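Local coordinates for protein Nsp15 (Middle East respiratory syndrome-related coronavirus, PDB 5YVD) that probably cleaves RNA at uridylates, as an endoribonuclease of the coronavirus EndoU family, and assembles as a hexamer, at residues 5-10 with 20-25; 29-34 with 49-54; 55-60 with 96-101. All blocks are in the same frame, centred on the assembly; numbering follows the deposited sequence.

How the contacts relate
All three contacts lie on one side of the chain's centre, and all but the 96-101 segment fall in the N-terminal oligomerisation region. Contact 1 joins helix 2-12 to the run entering strand 24-27; contact 2 sets strand 30-35 against the start of helix 51-59. Their centres are about 11 Å apart, and they meet in the sheet, where A25 N lies 2.9 Å from F32 O. Contact 3 uses the later part of the same helix, meeting a middle-domain loop, its centre about 13 Å from that of contact 2 and about 16 Å from that of contact 1. The two helices touch through V9 CG2 and A59 CB, 3.4 Å apart. Contacts 1 and 2 both reach the second subunit.

Contact 1 (5-10 with 20-25); sequences IAFNVV and GELPVA
F7 and E21 mark the closest passage of the two backbones, their CA atoms 5.4 Å apart. Here the helical turn 5-10, part of helix 2-12, faces an extended run that leads from G20 into strand 24-27. No hydrogen bond links the two segments, so the 311 Å² they bury is held by side-chain packing and by one aromatic face. The ring of F7 has its face against the backbone of G20: G20 CA sits 3.5 Å from the centroid of the F7 ring and only 10° off its normal, a CH-pi contact over the face. G20 has no side chain, which lets its CA lie directly on the ring. The ring gets there because CG of F7 stands anti to the backbone N (chi1 -180°). L22 takes the ring from another direction, with its CG near the ring plane at the edge, 4.0 Å from F7 CD1. Beyond that branch point, L22 CD1 reaches down the helix to V10 CG2 at 3.4 Å, the two side chains crossing obliquely. One turn back, A6 CB touches V24 CG2 at 3.5 Å, at the approach to strand 24-27. Several outside bonds hold the run in place: G20 O accepts from the N4 side chain, L22 bonds to E3 through the backbone, and the amide of N8 grips I16 and V18 in the connection between the segments. V9 packs on M265 and V10 on L266 of a third subunit. With apolar groups meeting across it and polar bonds gathered around it, the contact is a small hydrophobic seam that lays the N-terminal helix along the entrance to the three-stranded antiparallel sheet.

Contact 2 (29-34 with 49-54); sequences DKIFTK and LPTNIA
T51 carries most of this contact, putting both branches of its side chain against D29, just before strand 30-35. Its two gamma atoms divide the work. CG2 stands anti to the backbone N, while OG1 lies beside that nitrogen (chi1 -61°), and from there OG1 comes to 3.4 Å from D29 CA. This is a van der Waals approach. The hydroxyl has its polar partners just outside the two segments, in N28 O and N45 ND2, so it is tied to the residue before D29 and to N45, just after strand 38-44. The methyl T51 CG2 meets the carbonyl of D29, 3.6 Å from D29 O, and then I31, two residues on: I31 CG1 lies 3.9 Å from T51 CG2. The I31 and T51 side chains run antiparallel alongside one another. At I31 the bend at chi2 (-82°) turns CD1 back over the helix start, where it also comes within 4.3 Å of N52 CA.

The side chain of N52 leads away from the strand to a second subunit, where its amide bonds to V24 O and V26 N of that chain. The side chains of D29 and K30 set off away from the helix and pair with each other. K30 NZ meets D29 OD1 at 3.2 Å on its syn side, 22° out of the carboxylate plane. At the helix start P50 holds the N-cap position, and P50 O accepts from both I53 N and A54 N.

The 161 Å² interface is therefore made by van der Waals contact, with no hydrogen bond between the segments, yet the buried T51 hydroxyl is satisfied from the adjoining loops. That combination seats the first turn of helix 51-59 on the sheet while N52 bonds to the neighbouring subunit.

Contact 3 (55-60 with 96-101); sequences FELYAK and TATIGV
V101 is the hub of this contact, meeting L57 and K60 near the end of helix 51-59. Its CG1 methyl does the touching: L57 CD2 approaches V101 CG1 to 4.2 Å, with the two side chains crossing at about a right angle. K60 lies alongside in the opposite sense, and K60 CB comes to 4.1 Å from V101 CG1. CG1 of V101 stands anti to the backbone N (chi1 178°), the setting that brings this branch to both L57 and K60. L57 CD2 also approaches T98 OG1, loosely at 4.5 Å. The end of the lysine is less certain. K60 NZ is modelled too near the V101 carbonyl, so its place is doubtful, and so is its salt bridge to E56, four residues earlier.

One shell out, T98 is held by backbone bonds to T105 and I107. V101 N is tied to the carboxylate of D106, which fixes the loop at the point where V101 meets the helix. The model also places K60 in a cation-pi contact with F15, subject to the same doubt.

The 96-101 loop runs between strands 92-93 and 115-118 of the middle domain, and A97 and I99 pack on I79 of strand 79-80. On another face of helix 51-59, F55, E56 and A59 pack on I5, and A59 also on V9, of helix 2-12. Helix 51-59 thus touches both the N-terminal helix and a middle-domain loop, and Y58 reaches E263 of a third subunit.

Contact 1 (5-10 with 20-25)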
loop_
_atom_site.group_PDB
_atom_site.type_symbol
_atom_site.label_atom_id
_atom_site.label_comp_id
_atom_site.label_asym_id
_atom_site.label_seq_id
_atom_site.Cartn_x
_atom_site.Cartn_y
_atom_site.Cartn_z
ATOM N N ILE A 5 22.447 -3.485 -8.903
ATOM C CA ILE A 5 22.628 -2.706 -7.701
ATOM C C ILE A 5 22.534 -3.615 -6.492
ATOM O O ILE A 5 23.371 -3.559 -5.601
ATOM C CB ILE A 5 21.576 -1.597 -7.651
ATOM C CG1 ILE A 5 21.947 -0.545 -8.680
ATOM C CG2 ILE A 5 21.478 -1.003 -6.259
ATOM C CD1 ILE A 5 20.770 0.208 -9.225
ATOM N N ALA A 6 21.519 -4.472 -6.480
ATOM C CA ALA A 6 21.393 -5.483 -5.438
ATOM C C ALA A 6 22.659 -6.315 -5.307
ATOM O O ALA A 6 23.036 -6.712 -4.215
ATOM C CB ALA A 6 20.208 -6.385 -5.737
ATOM N N PHE A 7 23.311 -6.584 -6.428
ATOM C CA PHE A 7 24.486 -7.440 -6.419
ATOM C C PHE A 7 25.655 -6.722 -5.766
ATOM O O PHE A 7 26.320 -7.264 -4.899
ATOM C CB PHE A 7 24.816 -7.869 -7.849
ATOM C CG PHE A 7 26.023 -8.767 -7.965
ATOM C CD1 PHE A 7 25.877 -10.151 -7.935
ATOM C CD2 PHE A 7 27.300 -8.217 -8.154
ATOM C CE1 PHE A 7 26.990 -10.977 -8.047
ATOM C CE2 PHE A 7 28.401 -9.031 -8.282
ATOM C CZ PHE A 7 28.252 -10.417 -8.222
ATOM N N ASN A 8 25.879 -5.481 -6.168
ATOM C CA ASN A 8 26.908 -4.651 -5.539
ATOM C C ASN A 8 26.676 -4.533 -4.015
ATOM O O ASN A 8 27.601 -4.719 -3.214
ATOM C CB ASN A 8 26.938 -3.252 -6.183
ATOM C CG ASN A 8 27.614 -3.236 -7.537
ATOM O OD1 ASN A 8 28.679 -2.653 -7.694
ATOM N ND2 ASN A 8 26.988 -3.854 -8.529
ATOM N N VAL A 9 25.437 -4.250 -3.611
ATOM C CA VAL A 9 25.145 -4.056 -2.190
ATOM C C VAL A 9 25.468 -5.304 -1.373
ATOM O O VAL A 9 25.994 -5.196 -0.250
ATOM C CB VAL A 9 23.689 -3.649 -1.955
ATOM C CG1 VAL A 9 23.262 -3.877 -0.506
ATOM C CG2 VAL A 9 23.504 -2.192 -2.324
ATOM N N VAL A 10 25.169 -6.473 -1.935
ATOM C CA VAL A 10 25.318 -7.714 -1.202
ATOM C C VAL A 10 26.766 -8.145 -1.211
ATOM O O VAL A 10 27.290 -8.586 -0.201
ATOM C CB VAL A 10 24.470 -8.848 -1.819
ATOM C CG1 VAL A 10 24.694 -10.159 -1.088
ATOM C CG2 VAL A 10 22.998 -8.482 -1.781
ATOM N N GLY A 20 27.210 -7.988 -12.216
ATOM C CA GLY A 20 26.521 -9.109 -11.556
ATOM C C GLY A 20 25.054 -8.827 -11.360
ATOM O O GLY A 20 24.650 -7.663 -11.401
ATOM N N GLU A 21 24.257 -9.884 -11.172
ATOM C CA GLU A 21 22.799 -9.762 -10.955
ATOM C C GLU A 21 22.338 -10.593 -9.771
ATOM O O GLU A 21 22.855 -11.671 -9.543
ATOM C CB GLU A 21 22.012 -10.206 -12.199
ATOM C CG GLU A 21 21.545 -9.068 -13.102
ATOM C CD GLU A 21 22.657 -8.505 -13.979
ATOM O OE1 GLU A 21 23.362 -9.318 -14.606
ATOM O OE2 GLU A 21 22.826 -7.258 -14.061
ATOM N N LEU A 22 21.365 -10.091 -9.016
ATOM C CA LEU A 22 20.651 -10.918 -8.051
ATOM C C LEU A 22 19.149 -10.821 -8.310
ATOM O O LEU A 22 18.679 -9.819 -8.788
ATOM C CB LEU A 22 20.959 -10.462 -6.628
ATOM C CG LEU A 22 22.364 -10.769 -6.069
ATOM C CD1 LEU A 22 22.417 -10.327 -4.611
ATOM C CD2 LEU A 22 22.773 -12.238 -6.200
ATOM N N PRO A 23 18.382 -11.865 -7.999
ATOM C CA PRO A 23 16.931 -11.673 -8.152
ATOM C C PRO A 23 16.399 -10.766 -7.050
ATOM O O PRO A 23 16.837 -10.878 -5.919
ATOM C CB PRO A 23 16.355 -13.080 -8.033
ATOM C CG PRO A 23 17.445 -13.930 -7.457
ATOM C CD PRO A 23 18.747 -13.187 -7.469
ATOM N N VAL A 24 15.476 -9.872 -7.402
ATOM C CA VAL A 24 14.945 -8.845 -6.507
ATOM C C VAL A 24 13.416 -8.786 -6.611
ATOM O O VAL A 24 12.876 -8.786 -7.718
ATOM C CB VAL A 24 15.487 -7.454 -6.906
ATOM C CG1 VAL A 24 14.842 -6.342 -6.094
ATOM C CG2 VAL A 24 16.998 -7.393 -6.736
ATOM N N ALA A 25 12.727 -8.725 -5.473
ATOM C CA ALA A 25 11.316 -8.275 -5.429
ATOM C C ALA A 25 11.168 -6.893 -4.826
ATOM O O ALA A 25 11.817 -6.577 -3.858
ATOM C CB ALA A 25 10.471 -9.262 -4.637
#

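Contact 2 (29-34 with 49-54)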
loop_
_atom_site.group_PDB
_atom_site.type_symbol
_atom_site.label_atom_id
_atom_site.label_comp_id
_atom_site.label_asym_id
_atom_site.label_seq_id
_atom_site.Cartn_x
_atom_site.Cartn_y
_atom_site.Cartn_z
ATOM N N ASP A 29 6.977 -0.825 0.342
ATOM C CA ASP A 29 8.107 -0.053 0.815
ATOM C C ASP A 29 9.414 -0.860 0.942
ATOM O O ASP A 29 10.440 -0.300 1.338
ATOM C CB ASP A 29 7.727 0.542 2.169
ATOM C CG ASP A 29 7.505 -0.528 3.229
ATOM O OD1 ASP A 29 7.939 -0.343 4.381
ATOM O OD2 ASP A 29 6.918 -1.583 2.896
ATOM N N LYS A 30 9.405 -2.151 0.590
ATOM C CA LYS A 30 10.574 -3.009 0.849
ATOM C C LYS A 30 11.252 -3.623 -0.380
ATOM O O LYS A 30 10.662 -3.750 -1.451
ATOM C CB LYS A 30 10.197 -4.118 1.827
ATOM C CG LYS A 30 9.741 -3.583 3.176
ATOM C CD LYS A 30 9.324 -4.690 4.141
ATOM C CE LYS A 30 8.139 -4.267 4.997
ATOM N NZ LYS A 30 8.475 -3.095 5.845
ATOM N N ILE A 31 12.515 -3.993 -0.197
ATOM C CA ILE A 31 13.275 -4.736 -1.193
ATOM C C ILE A 31 13.718 -6.103 -0.618
ATOM O O ILE A 31 14.302 -6.175 0.466
ATOM C CB ILE A 31 14.504 -3.946 -1.642
ATOM C CG1 ILE A 31 14.090 -2.618 -2.271
ATOM C CG2 ILE A 31 15.344 -4.759 -2.613
ATOM C CD1 ILE A 31 13.666 -2.694 -3.717
ATOM N N PHE A 32 13.409 -7.181 -1.346
ATOM C CA PHE A 32 13.843 -8.520 -0.955
ATOM C C PHE A 32 14.708 -9.149 -2.011
ATOM O O PHE A 32 14.561 -8.829 -3.170
ATOM C CB PHE A 32 12.647 -9.417 -0.762
ATOM C CG PHE A 32 11.763 -9.016 0.366
ATOM C CD1 PHE A 32 11.830 -9.668 1.576
ATOM C CD2 PHE A 32 10.829 -8.019 0.200
ATOM C CE1 PHE A 32 10.995 -9.301 2.615
ATOM C CE2 PHE A 32 9.971 -7.673 1.221
ATOM C CZ PHE A 32 10.056 -8.308 2.426
ATOM N N THR A 33 15.573 -10.071 -1.617
ATOM C CA THR A 33 16.366 -10.836 -2.592
ATOM C C THR A 33 16.328 -12.317 -2.250
ATOM O O THR A 33 16.336 -12.687 -1.085
ATOM C CB THR A 33 17.836 -10.324 -2.641
ATOM O OG1 THR A 33 18.521 -10.804 -3.808
ATOM C CG2 THR A 33 18.612 -10.732 -1.393
ATOM N N LYS A 34 16.284 -13.175 -3.262
ATOM C CA LYS A 34 16.383 -14.621 -3.021
ATOM C C LYS A 34 17.796 -14.918 -2.590
ATOM O O LYS A 34 18.723 -14.465 -3.224
ATOM C CB LYS A 34 16.026 -15.444 -4.264
ATOM C CG LYS A 34 14.649 -16.094 -4.212
ATOM C CD LYS A 34 14.205 -16.638 -5.572
ATOM C CE LYS A 34 14.938 -17.906 -6.003
ATOM N NZ LYS A 34 14.616 -19.059 -5.119
ATOM N N LEU A 49 10.190 8.724 -2.239
ATOM C CA LEU A 49 10.565 8.256 -3.569
ATOM C C LEU A 49 10.178 6.768 -3.779
ATOM O O LEU A 49 10.026 6.009 -2.816
ATOM C CB LEU A 49 12.053 8.447 -3.800
ATOM C CG LEU A 49 12.550 9.887 -3.828
ATOM C CD1 LEU A 49 14.061 9.925 -3.854
ATOM C CD2 LEU A 49 12.011 10.646 -5.037
ATOM N N PRO A 50 10.012 6.355 -5.041
ATOM C CA PRO A 50 9.707 4.994 -5.324
ATOM C C PRO A 50 10.761 4.094 -4.696
ATOM O O PRO A 50 11.967 4.331 -4.840
ATOM C CB PRO A 50 9.780 4.943 -6.840
ATOM C CG PRO A 50 9.426 6.310 -7.269
ATOM C CD PRO A 50 10.219 7.100 -6.290
ATOM N N THR A 51 10.287 3.066 -4.007
ATOM C CA THR A 51 11.144 2.191 -3.285
ATOM C C THR A 51 12.410 1.788 -4.046
ATOM O O THR A 51 13.512 1.776 -3.463
ATOM C CB THR A 51 10.367 0.945 -2.889
ATOM O OG1 THR A 51 9.287 1.318 -2.050
ATOM C CG2 THR A 51 11.250 0.020 -2.110
ATOM N N ASN A 52 12.283 1.434 -5.323
ATOM C CA ASN A 52 13.453 0.917 -6.044
ATOM C C ASN A 52 14.518 2.003 -6.286
ATOM O O ASN A 52 15.695 1.703 -6.448
ATOM C CB ASN A 52 13.061 0.242 -7.362
ATOM C CG ASN A 52 12.363 1.176 -8.300
ATOM O OD1 ASN A 52 11.462 1.902 -7.896
ATOM N ND2 ASN A 52 12.776 1.175 -9.556
ATOM N N ILE A 53 14.089 3.261 -6.285
ATOM C CA ILE A 53 14.965 4.392 -6.531
ATOM C C ILE A 53 15.650 4.792 -5.238
ATOM O O ILE A 53 16.864 5.078 -5.219
ATOM C CB ILE A 53 14.168 5.602 -7.060
ATOM C CG1 ILE A 53 13.493 5.258 -8.376
ATOM C CG2 ILE A 53 15.079 6.800 -7.301
ATOM C CD1 ILE A 53 14.431 5.208 -9.558
ATOM N N ALA A 54 14.863 4.812 -4.163
ATOM C CA ALA A 54 15.364 5.159 -2.853
ATOM C C ALA A 54 16.483 4.203 -2.475
ATOM O O ALA A 54 17.497 4.592 -1.921
ATOM C CB ALA A 54 14.254 5.094 -1.839
#

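Contact 3 (55-60 with 96-101)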
loop_
_atom_site.group_PDB
_atom_site.type_symbol
_atom_site.label_atom_id
_atom_site.label_comp_id
_atom_site.label_asym_id
_atom_site.label_seq_id
_atom_site.Cartn_x
_atom_site.Cartn_y
_atom_site.Cartn_z
ATOM N N PHE A 55 16.287 2.944 -2.815
ATOM C CA PHE A 55 17.281 1.904 -2.619
ATOM C C PHE A 55 18.535 2.142 -3.424
ATOM O O PHE A 55 19.627 1.795 -2.966
ATOM C CB PHE A 55 16.661 0.560 -3.027
ATOM C CG PHE A 55 17.631 -0.590 -3.088
ATOM C CD1 PHE A 55 18.365 -0.966 -1.972
ATOM C CD2 PHE A 55 17.758 -1.335 -4.245
ATOM C CE1 PHE A 55 19.221 -2.047 -2.030
ATOM C CE2 PHE A 55 18.623 -2.397 -4.314
ATOM C CZ PHE A 55 19.351 -2.754 -3.205
ATOM N N GLU A 56 18.386 2.683 -4.635
ATOM C CA GLU A 56 19.544 2.927 -5.517
ATOM C C GLU A 56 20.382 4.090 -4.959
ATOM O O GLU A 56 21.602 4.022 -4.884
ATOM C CB GLU A 56 19.080 3.191 -6.966
ATOM C CG GLU A 56 20.187 3.536 -7.961
ATOM C CD GLU A 56 19.699 3.816 -9.387
ATOM O OE1 GLU A 56 18.688 3.208 -9.801
ATOM O OE2 GLU A 56 20.340 4.633 -10.109
ATOM N N LEU A 57 19.709 5.146 -4.529
ATOM C CA LEU A 57 20.396 6.302 -3.999
ATOM C C LEU A 57 21.102 5.947 -2.721
ATOM O O LEU A 57 22.234 6.360 -2.485
ATOM C CB LEU A 57 19.405 7.402 -3.735
ATOM C CG LEU A 57 18.771 8.014 -4.980
ATOM C CD1 LEU A 57 17.823 9.150 -4.635
ATOM C CD2 LEU A 57 19.854 8.487 -5.937
ATOM N N TYR A 58 20.417 5.175 -1.888
ATOM C CA TYR A 58 21.071 4.514 -0.771
ATOM C C TYR A 58 22.356 3.788 -1.188
ATOM O O TYR A 58 23.419 4.046 -0.638
ATOM C CB TYR A 58 20.130 3.531 -0.106
ATOM C CG TYR A 58 20.788 2.773 1.000
ATOM C CD1 TYR A 58 20.963 1.384 0.927
ATOM C CD2 TYR A 58 21.266 3.437 2.107
ATOM C CE1 TYR A 58 21.587 0.692 1.937
ATOM C CE2 TYR A 58 21.894 2.756 3.121
ATOM C CZ TYR A 58 22.052 1.396 3.030
ATOM O OH TYR A 58 22.662 0.765 4.069
ATOM N N ALA A 59 22.269 2.883 -2.148
ATOM C CA ALA A 59 23.463 2.126 -2.538
ATOM C C ALA A 59 24.551 2.995 -3.137
ATOM O O ALA A 59 25.728 2.664 -3.040
ATOM C CB ALA A 59 23.117 1.015 -3.508
ATOM N N LYS A 60 24.168 4.094 -3.738
ATOM C CA LYS A 60 25.104 4.980 -4.357
ATOM C C LYS A 60 25.580 6.043 -3.398
ATOM O O LYS A 60 26.372 6.865 -3.745
ATOM C CB LYS A 60 24.476 5.578 -5.600
ATOM C CG LYS A 60 24.636 4.707 -6.820
ATOM C CD LYS A 60 23.527 4.892 -7.817
ATOM C CE LYS A 60 23.915 4.401 -9.190
ATOM N NZ LYS A 60 23.369 5.265 -10.258
ATOM N N THR A 96 16.154 16.141 -2.813
ATOM C CA THR A 96 15.208 15.268 -3.501
ATOM C C THR A 96 15.579 14.968 -4.945
ATOM O O THR A 96 15.214 13.920 -5.474
ATOM C CB THR A 96 13.860 15.964 -3.601
ATOM O OG1 THR A 96 14.080 17.317 -4.015
ATOM C CG2 THR A 96 13.133 15.942 -2.263
ATOM N N ALA A 97 16.234 15.910 -5.618
ATOM C CA ALA A 97 16.757 15.651 -6.949
ATOM C C ALA A 97 18.227 15.340 -6.836
ATOM O O ALA A 97 18.831 15.557 -5.802
ATOM C CB ALA A 97 16.536 16.847 -7.874
ATOM N N THR A 98 18.800 14.866 -7.932
ATOM C CA THR A 98 20.177 14.429 -7.975
ATOM C C THR A 98 20.822 14.858 -9.323
ATOM O O THR A 98 20.127 15.290 -10.257
ATOM C CB THR A 98 20.188 12.914 -7.768
ATOM O OG1 THR A 98 21.393 12.525 -7.111
ATOM C CG2 THR A 98 20.074 12.196 -9.066
ATOM N N ILE A 99 22.149 14.793 -9.408
ATOM C CA ILE A 99 22.873 15.156 -10.636
ATOM C C ILE A 99 23.977 14.149 -10.925
ATOM O O ILE A 99 24.921 13.985 -10.142
ATOM C CB ILE A 99 23.501 16.549 -10.547
ATOM C CG1 ILE A 99 22.413 17.626 -10.437
ATOM C CG2 ILE A 99 24.355 16.822 -11.779
ATOM C CD1 ILE A 99 22.920 18.968 -9.971
ATOM N N GLY A 100 23.837 13.468 -12.057
ATOM C CA GLY A 100 24.808 12.505 -12.492
ATOM C C GLY A 100 24.945 11.363 -11.534
ATOM O O GLY A 100 26.049 10.892 -11.306
ATOM N N VAL A 101 23.833 10.893 -10.985
ATOM C CA VAL A 101 23.872 9.744 -10.064
ATOM C C VAL A 101 22.862 8.641 -10.405
ATOM O O VAL A 101 23.209 7.471 -10.370
ATOM C CB VAL A 101 23.644 10.204 -8.611
ATOM C CG1 VAL A 101 23.636 9.022 -7.668
ATOM C CG2 VAL A 101 24.724 11.173 -8.191
#